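Side-chain contacts in VlsE1 (Borreliella burgdorferi, PDB 1L8W), which probably helps the Lyme disease spirochaete evade the host immune response as an antigenically variable lipoprotein of its outer membrane: residues A[212-217]-A[267-272]; A[275-280]-A[306-311]; A[192-197]-A[259-264]. All coordinates share one frame; numbering follows the deposited sequence.

How the contacts relate
From the N terminus, the chain first passes 192-197, the 3-10 turn and loop ahead of helix 205-216, and then 212-217 at the end of that helix. After two further helices it returns as the extended loop 259-264, closing contact 3 over 61 intervening residues, and 267-272 then closes contact 1 over 49. Because their segments alternate, contacts 1 and 3 cross. Contact 2 opens only afterwards: 275-280 continues the helix begun in contact 1 and is joined by 306-311 of the long C-terminal helix. Helix 269-281 thus serves contacts 1 and 2, Phe194 of contact 3 packs on it, and Lys311 ties contact 2 back to Val215.

Contact 1 (A[212-217]-A[267-272]); sequences AGAVSA and KKDDQI
In this largely helical lipoprotein, the last turn of helix 205-216 packs against the first turn of helix 269-281, with Ala214 facing Asp269 and Ile272. The backbones come close, 4.6 Å between Ala214 CA and Asp269 CA, because alanine presents only a methyl group. That methyl is shared: Ala214 CB lies 3.6 Å from Ile272 CG2 and also touches the Asp269 carboxylate. The gamma methyl of Ile272 can reach it because CG1 takes the place beside the backbone N (chi1 -64°), leaving CG2 anti to that N and aimed at the alanine. Asp269 lays its carboxylate along the neighbouring turn, OD1 against Ala214 CA at 3.4 Å and OD2 against Ala217 CB at 3.9 Å. OD1 finds its polar partner in Asn187 ND2, a hydrogen bond to the loop before helix 205-216. Standing just after the N-cap residue Lys268, the carboxylate would probably be stabilised as an anion by the helix start. Across the way, helix 205-216 finishes with Gly213 O taking two donors from the same face of its carbonyl plane: Ala217 N at 2.9 Å and the hydroxyl Ser216 OG at 2.6 Å.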
loop_
_atom_site.group_PDB
_atom_site.type_symbol
_atom_site.label_atom_id
_atom_site.label_comp_id
_atom_site.label_asym_id
_atom_site.label_seq_id
_atom_site.Cartn_x
_atom_site.Cartn_y
_atom_site.Cartn_z
ATOM N N ALA A 212 9.935 9.185 5.881
ATOM C CA ALA A 212 9.872 9.801 4.568
ATOM C C ALA A 212 11.091 9.385 3.720
ATOM O O ALA A 212 10.969 9.152 2.520
ATOM C CB ALA A 212 9.810 11.311 4.704
ATOM N N GLY A 213 12.261 9.281 4.350
ATOM C CA GLY A 213 13.469 8.894 3.633
ATOM C C GLY A 213 13.354 7.499 3.058
ATOM O O GLY A 213 13.722 7.256 1.909
ATOM N N ALA A 214 12.829 6.578 3.863
ATOM C CA ALA A 214 12.634 5.196 3.453
ATOM C C ALA A 214 11.733 5.151 2.219
ATOM O O ALA A 214 12.000 4.418 1.260
ATOM C CB ALA A 214 12.002 4.397 4.607
ATOM N N VAL A 215 10.662 5.939 2.249
ATOM C CA VAL A 215 9.722 6.010 1.137
ATOM C C VAL A 215 10.366 6.669 -0.087
ATOM O O VAL A 215 10.100 6.277 -1.225
ATOM C CB VAL A 215 8.448 6.812 1.539
ATOM C CG1 VAL A 215 7.578 7.107 0.309
ATOM C CG2 VAL A 215 7.661 6.038 2.570
ATOM N N SER A 216 11.217 7.662 0.136
ATOM C CA SER A 216 11.854 8.343 -0.988
ATOM C C SER A 216 12.860 7.454 -1.698
ATOM O O SER A 216 13.030 7.551 -2.917
ATOM C CB SER A 216 12.564 9.620 -0.529
ATOM O OG SER A 216 13.699 9.320 0.268
ATOM N N ALA A 217 13.505 6.583 -0.924
ATOM C CA ALA A 217 14.537 5.669 -1.417
ATOM C C ALA A 217 14.069 4.459 -2.223
ATOM O O ALA A 217 14.892 3.636 -2.634
ATOM C CB ALA A 217 15.380 5.191 -0.239
ATOM N N LYS A 267 13.727 -2.998 8.739
ATOM C CA LYS A 267 14.894 -2.110 8.622
ATOM C C LYS A 267 15.182 -1.643 7.193
ATOM O O LYS A 267 15.580 -0.502 6.978
ATOM C CB LYS A 267 16.149 -2.789 9.191
ATOM C CG LYS A 267 16.176 -2.891 10.708
ATOM C CD LYS A 267 17.522 -3.407 11.208
ATOM C CE LYS A 267 17.611 -3.291 12.727
ATOM N NZ LYS A 267 18.900 -3.800 13.278
ATOM N N LYS A 268 14.991 -2.529 6.221
ATOM C CA LYS A 268 15.208 -2.186 4.821
ATOM C C LYS A 268 14.141 -1.196 4.348
ATOM O O LYS A 268 12.991 -1.245 4.788
ATOM C CB LYS A 268 15.181 -3.448 3.966
ATOM C CG LYS A 268 16.441 -4.276 4.082
ATOM C CD LYS A 268 16.323 -5.577 3.318
ATOM C CE LYS A 268 15.619 -6.633 4.146
ATOM N NZ LYS A 268 14.278 -6.194 4.601
ATOM N N ASP A 269 14.537 -0.312 3.441
ATOM C CA ASP A 269 13.666 0.731 2.910
ATOM C C ASP A 269 12.381 0.316 2.206
ATOM O O ASP A 269 11.366 0.994 2.335
ATOM C CB ASP A 269 14.465 1.641 1.976
ATOM C CG ASP A 269 15.554 2.408 2.704
ATOM O OD1 ASP A 269 15.249 3.019 3.752
ATOM O OD2 ASP A 269 16.709 2.403 2.223
ATOM N N ASP A 270 12.408 -0.769 1.447
ATOM C CA ASP A 270 11.195 -1.178 0.756
ATOM C C ASP A 270 10.177 -1.818 1.711
ATOM O O ASP A 270 8.970 -1.721 1.483
ATOM C CB ASP A 270 11.536 -2.098 -0.424
ATOM C CG ASP A 270 12.352 -3.304 -0.015
ATOM O OD1 ASP A 270 12.885 -3.312 1.119
ATOM O OD2 ASP A 270 12.465 -4.240 -0.843
ATOM N N GLN A 271 10.670 -2.433 2.788
ATOM C CA GLN A 271 9.828 -3.061 3.807
ATOM C C GLN A 271 9.206 -1.985 4.697
ATOM O O GLN A 271 8.023 -2.045 5.055
ATOM C CB GLN A 271 10.657 -3.997 4.677
ATOM C CG GLN A 271 11.415 -5.069 3.906
ATOM C CD GLN A 271 10.495 -5.960 3.103
ATOM O OE1 GLN A 271 9.506 -6.475 3.622
ATOM N NE2 GLN A 271 10.819 -6.154 1.833
ATOM N N ILE A 272 10.020 -1.004 5.064
ATOM C CA ILE A 272 9.548 0.102 5.881
ATOM C C ILE A 272 8.488 0.873 5.090
ATOM O O ILE A 272 7.401 1.140 5.597
ATOM C CB ILE A 272 10.699 1.048 6.234
ATOM C CG1 ILE A 272 11.721 0.295 7.088
ATOM C CG2 ILE A 272 10.162 2.282 6.931
ATOM C CD1 ILE A 272 12.970 1.075 7.396
#

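Contact 2 (A[275-280]-A[306-311])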
loop_
_atom_site.group_PDB
_atom_site.type_symbol
_atom_site.label_atom_id
_atom_site.label_comp_id
_atom_site.label_asym_id
_atom_site.label_seq_id
_atom_site.Cartn_x
_atom_site.Cartn_y
_atom_site.Cartn_z
ATOM N N ALA A 275 5.318 -1.021 5.112
ATOM C CA ALA A 275 4.628 -0.997 6.402
ATOM C C ALA A 275 3.879 0.313 6.504
ATOM O O ALA A 275 2.759 0.382 7.008
ATOM C CB ALA A 275 5.639 -1.106 7.554
ATOM N N ILE A 276 4.536 1.351 6.009
ATOM C CA ILE A 276 4.005 2.696 6.003
ATOM C C ILE A 276 2.790 2.824 5.090
ATOM O O ILE A 276 1.749 3.324 5.516
ATOM C CB ILE A 276 5.108 3.705 5.580
ATOM C CG1 ILE A 276 6.139 3.827 6.714
ATOM C CG2 ILE A 276 4.502 5.046 5.234
ATOM C CD1 ILE A 276 7.269 4.820 6.466
ATOM N N ALA A 277 2.906 2.360 3.851
ATOM C CA ALA A 277 1.788 2.465 2.910
ATOM C C ALA A 277 0.577 1.651 3.358
ATOM O O ALA A 277 -0.560 2.105 3.218
ATOM C CB ALA A 277 2.221 2.035 1.510
ATOM N N LEU A 278 0.821 0.459 3.894
ATOM C CA LEU A 278 -0.268 -0.391 4.368
ATOM C C LEU A 278 -0.982 0.246 5.555
ATOM O O LEU A 278 -2.211 0.226 5.631
ATOM C CB LEU A 278 0.258 -1.764 4.784
ATOM C CG LEU A 278 0.424 -2.809 3.680
ATOM C CD1 LEU A 278 1.265 -3.960 4.192
ATOM C CD2 LEU A 278 -0.948 -3.297 3.218
ATOM N N ARG A 279 -0.207 0.817 6.474
ATOM C CA ARG A 279 -0.766 1.447 7.659
ATOM C C ARG A 279 -1.604 2.657 7.268
ATOM O O ARG A 279 -2.709 2.846 7.776
ATOM C CB ARG A 279 0.360 1.866 8.595
ATOM C CG ARG A 279 -0.089 2.585 9.841
ATOM C CD ARG A 279 0.073 1.686 11.030
ATOM N NE ARG A 279 0.342 2.437 12.237
ATOM C CZ ARG A 279 0.441 1.893 13.444
ATOM N NH1 ARG A 279 0.278 0.584 13.603
ATOM N NH2 ARG A 279 0.730 2.656 14.484
ATOM N N GLY A 280 -1.065 3.466 6.357
ATOM C CA GLY A 280 -1.773 4.642 5.890
ATOM C C GLY A 280 -3.072 4.341 5.151
ATOM O O GLY A 280 -4.013 5.131 5.213
ATOM N N GLU A 306 1.424 9.531 2.594
ATOM C CA GLU A 306 0.780 9.928 1.348
ATOM C C GLU A 306 1.625 9.538 0.145
ATOM O O GLU A 306 1.110 8.976 -0.828
ATOM C CB GLU A 306 0.486 11.429 1.373
ATOM C CG GLU A 306 -0.644 11.772 2.350
ATOM C CD GLU A 306 -0.835 13.256 2.557
ATOM O OE1 GLU A 306 -0.360 14.054 1.712
ATOM O OE2 GLU A 306 -1.478 13.623 3.565
ATOM N N SER A 307 2.921 9.816 0.196
ATOM C CA SER A 307 3.768 9.424 -0.929
ATOM C C SER A 307 3.802 7.903 -1.051
ATOM O O SER A 307 3.753 7.369 -2.154
ATOM C CB SER A 307 5.184 9.961 -0.755
ATOM O OG SER A 307 5.195 11.354 -0.978
ATOM N N ALA A 308 3.890 7.209 0.081
ATOM C CA ALA A 308 3.915 5.749 0.059
ATOM C C ALA A 308 2.668 5.209 -0.648
ATOM O O ALA A 308 2.756 4.331 -1.508
ATOM C CB ALA A 308 3.987 5.191 1.478
ATOM N N VAL A 309 1.501 5.725 -0.282
ATOM C CA VAL A 309 0.289 5.242 -0.922
ATOM C C VAL A 309 0.194 5.664 -2.395
ATOM O O VAL A 309 -0.149 4.851 -3.252
ATOM C CB VAL A 309 -0.969 5.684 -0.156
ATOM C CG1 VAL A 309 -0.936 7.179 0.078
ATOM C CG2 VAL A 309 -2.208 5.285 -0.941
ATOM N N ARG A 310 0.513 6.916 -2.703
ATOM C CA ARG A 310 0.466 7.361 -4.089
ATOM C C ARG A 310 1.398 6.514 -4.959
ATOM O O ARG A 310 1.079 6.230 -6.114
ATOM C CB ARG A 310 0.857 8.836 -4.209
ATOM C CG ARG A 310 -0.198 9.830 -3.738
ATOM C CD ARG A 310 0.147 11.244 -4.182
ATOM N NE ARG A 310 1.332 11.769 -3.508
ATOM C CZ ARG A 310 1.304 12.649 -2.511
ATOM N NH1 ARG A 310 0.147 13.119 -2.062
ATOM N NH2 ARG A 310 2.432 13.059 -1.961
ATOM N N LYS A 311 2.552 6.116 -4.416
ATOM C CA LYS A 311 3.497 5.296 -5.178
ATOM C C LYS A 311 2.946 3.887 -5.422
ATOM O O LYS A 311 3.050 3.350 -6.530
ATOM C CB LYS A 311 4.854 5.187 -4.457
ATOM C CG LYS A 311 5.744 6.415 -4.569
ATOM C CD LYS A 311 7.163 6.136 -4.030
ATOM C CE LYS A 311 8.092 7.318 -4.329
ATOM N NZ LYS A 311 9.494 7.054 -3.911
#
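Ala277 and Ala308 meet methyl to methyl, CB to CB at 3.6 Å, but they are not equivalent in direction. Ala308 points its CB toward the opposing helix, so that Ala308 CB also comes within 3.8 Å of Ala277 CA; the CB of Ala277 leaves its helix at a slant and slides past, resting beside the peptide that follows Ala308. There Ala277 CB is 3.8 Å from Ala308 O and 4.2 Å from Val309 N. Ile276 comes in at the flank of the same alanine, its CG2 touching Ala308 CB at 3.8 Å. With CG1 beside the backbone N (chi1 -71°), the isoleucine sends its CG2 branch to Ala308, while the CG1 methylene itself packs on the Phe194 ring.

What this builds is a nearly perpendicular helix crossing in the largely helical core: 275-280 of helix 269-281 passes 306-311 of the long C-terminal helix 294-333 at -92°, with axes only 8.1 Å apart. Small residues permit that spacing. Gly280, one turn beyond Ala277, continues the same face with no side chain at all, and its carbonyl oxygen accepts a hydrogen bond from Lys59 NZ.

Helix 205-216 covers the flank of the crossing, where Val215 packs on Ile276, Ser307 and Ala308. Arg279 reaches away from the interface, giving NH1 to Ala251 O at the end of helix 247-252. On the far side of helix 294-333, Glu306 OE2 pairs with Lys302 NZ in a salt bridge, while Glu306 OE1 makes a long one, 3.9 Å, to Arg310 NH1. Lys311, extended beyond CG, carries its NZ to the carbonyl oxygens of Val215 and Val218, where helix 205-216 ends.

Contact 3 (A[192-197]-A[259-264]); sequences KLFGKA and AEFGQD
Lys192 lays its aliphatic chain alongside the backbone of Ala259 and Glu260, where two loops of the helical fold run past one another. The start is set by chi1 (-56°), which puts CG anti to the carbonyl carbon; beyond it the chain is fully extended. From CB the next atom out, Lys192 CG, does most of the touching, 3.8 Å from Ala259 C and 4.1 Å from Glu260 N, so this methylene lies mainly against the Ala259-Glu260 peptide. CD continues the run, and Lys192 CE arrives next to Glu260 CG at 4.2 Å. Here the two side chains travel side by side in the same direction. At the tip Lys192 NZ stays 5.1 Å from Glu260 OE2, where a weak long-range attraction is probable, though the charged atoms are not in contact; the carboxylate instead forms its salt bridge through OE1 to Lys188 NZ.

Farther along the two loops, Phe194 and Phe261 meet at an oblique angle, ring planes at 54° and centroids 5.3 Å apart. Phe261 approaches with its CZ, which sits over one face of the Phe194 ring, displaced toward the rim and 3.8 Å from Phe194 CD1. Both rings are buried against helix 269-281: Phe194 packs on Ala275, Ile276 and Arg279, and Phe261 on Ile272. Lys192 touches Ala207 and Leu193 touches Ala211 of helix 205-216, while the backbone of Leu193 is hydrogen-bonded to Ala288 of the short strand 287-288.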
loop_
_atom_site.group_PDB
_atom_site.type_symbol
_atom_site.label_atom_id
_atom_site.label_comp_id
_atom_site.label_asym_id
_atom_site.label_seq_id
_atom_site.Cartn_x
_atom_site.Cartn_y
_atom_site.Cartn_z
ATOM N N LYS A 192 9.429 3.974 15.267
ATOM C CA LYS A 192 8.932 4.696 16.436
ATOM C C LYS A 192 7.530 5.250 16.227
ATOM O O LYS A 192 6.812 5.529 17.190
ATOM C CB LYS A 192 9.881 5.845 16.793
ATOM C CG LYS A 192 11.314 5.402 17.033
ATOM C CD LYS A 192 12.223 6.571 17.374
ATOM C CE LYS A 192 13.598 6.058 17.790
ATOM N NZ LYS A 192 14.480 7.171 18.217
ATOM N N LEU A 193 7.152 5.417 14.968
ATOM C CA LEU A 193 5.843 5.950 14.612
ATOM C C LEU A 193 4.767 4.889 14.752
ATOM O O LEU A 193 3.579 5.206 14.799
ATOM C CB LEU A 193 5.869 6.471 13.170
ATOM C CG LEU A 193 6.965 7.507 12.897
ATOM C CD1 LEU A 193 6.847 7.999 11.482
ATOM C CD2 LEU A 193 6.852 8.667 13.870
ATOM N N PHE A 194 5.197 3.631 14.828
ATOM C CA PHE A 194 4.290 2.500 14.950
ATOM C C PHE A 194 3.989 2.106 16.394
ATOM O O PHE A 194 3.293 1.121 16.645
ATOM C CB PHE A 194 4.859 1.303 14.176
ATOM C CG PHE A 194 4.906 1.522 12.682
ATOM C CD1 PHE A 194 5.829 2.396 12.122
ATOM C CD2 PHE A 194 3.976 0.917 11.847
ATOM C CE1 PHE A 194 5.819 2.669 10.757
ATOM C CE2 PHE A 194 3.956 1.181 10.477
ATOM C CZ PHE A 194 4.876 2.058 9.930
ATOM N N GLY A 195 4.495 2.888 17.342
ATOM C CA GLY A 195 4.266 2.574 18.740
ATOM C C GLY A 195 3.201 3.437 19.383
ATOM O O GLY A 195 2.359 4.008 18.697
ATOM N N LYS A 196 3.241 3.537 20.707
ATOM C CA LYS A 196 2.267 4.341 21.430
ATOM C C LYS A 196 2.599 5.817 21.304
ATOM O O LYS A 196 3.653 6.188 20.788
ATOM C CB LYS A 196 2.225 3.928 22.903
ATOM C CG LYS A 196 3.551 4.024 23.610
ATOM C CD LYS A 196 3.518 3.314 24.954
ATOM C CE LYS A 196 3.282 1.819 24.780
ATOM N NZ LYS A 196 3.340 1.089 26.079
ATOM N N ALA A 197 1.682 6.658 21.765
ATOM C CA ALA A 197 1.862 8.103 21.696
ATOM C C ALA A 197 1.904 8.697 23.091
ATOM O O ALA A 197 1.750 7.987 24.084
ATOM C CB ALA A 197 0.722 8.732 20.899
ATOM N N ALA A 259 10.248 1.097 19.648
ATOM C CA ALA A 259 11.106 2.076 18.999
ATOM C C ALA A 259 11.423 1.687 17.570
ATOM O O ALA A 259 10.521 1.474 16.759
ATOM C CB ALA A 259 12.395 2.234 19.790
ATOM N N GLU A 260 12.713 1.588 17.269
ATOM C CA GLU A 260 13.165 1.242 15.931
ATOM C C GLU A 260 12.721 -0.146 15.503
ATOM O O GLU A 260 12.316 -0.959 16.325
ATOM C CB GLU A 260 14.693 1.286 15.857
ATOM C CG GLU A 260 15.333 2.539 16.424
ATOM C CD GLU A 260 16.808 2.634 16.067
ATOM O OE1 GLU A 260 17.534 1.631 16.255
ATOM O OE2 GLU A 260 17.237 3.711 15.595
ATOM N N PHE A 261 12.787 -0.404 14.201
ATOM C CA PHE A 261 12.464 -1.722 13.688
ATOM C C PHE A 261 13.730 -2.509 14.036
ATOM O O PHE A 261 14.833 -2.149 13.610
ATOM C CB PHE A 261 12.247 -1.681 12.174
ATOM C CG PHE A 261 10.899 -1.125 11.761
ATOM C CD1 PHE A 261 9.721 -1.761 12.145
ATOM C CD2 PHE A 261 10.812 0.010 10.962
ATOM C CE1 PHE A 261 8.473 -1.275 11.738
ATOM C CE2 PHE A 261 9.575 0.506 10.549
ATOM C CZ PHE A 261 8.403 -0.136 10.937
ATOM N N GLY A 262 13.578 -3.568 14.821
ATOM C CA GLY A 262 14.736 -4.339 15.242
ATOM C C GLY A 262 15.132 -5.552 14.422
ATOM O O GLY A 262 16.303 -5.929 14.411
ATOM N N GLN A 263 14.177 -6.173 13.741
ATOM C CA GLN A 263 14.486 -7.349 12.944
ATOM C C GLN A 263 15.187 -6.992 11.632
ATOM O O GLN A 263 15.012 -5.891 11.104
ATOM C CB GLN A 263 13.205 -8.135 12.672
ATOM C CG GLN A 263 12.485 -8.574 13.943
ATOM C CD GLN A 263 13.383 -9.376 14.872
ATOM O OE1 GLN A 263 13.890 -10.433 14.501
ATOM N NE2 GLN A 263 13.586 -8.872 16.081
ATOM N N ASP A 264 15.992 -7.920 11.121
ATOM C CA ASP A 264 16.711 -7.696 9.872
ATOM C C ASP A 264 15.770 -7.735 8.678
ATOM O O ASP A 264 16.032 -7.098 7.662
ATOM C CB ASP A 264 17.816 -8.743 9.690
ATOM C CG ASP A 264 18.987 -8.536 10.637
ATOM O OD1 ASP A 264 19.607 -7.451 10.600
ATOM O OD2 ASP A 264 19.293 -9.461 11.419
#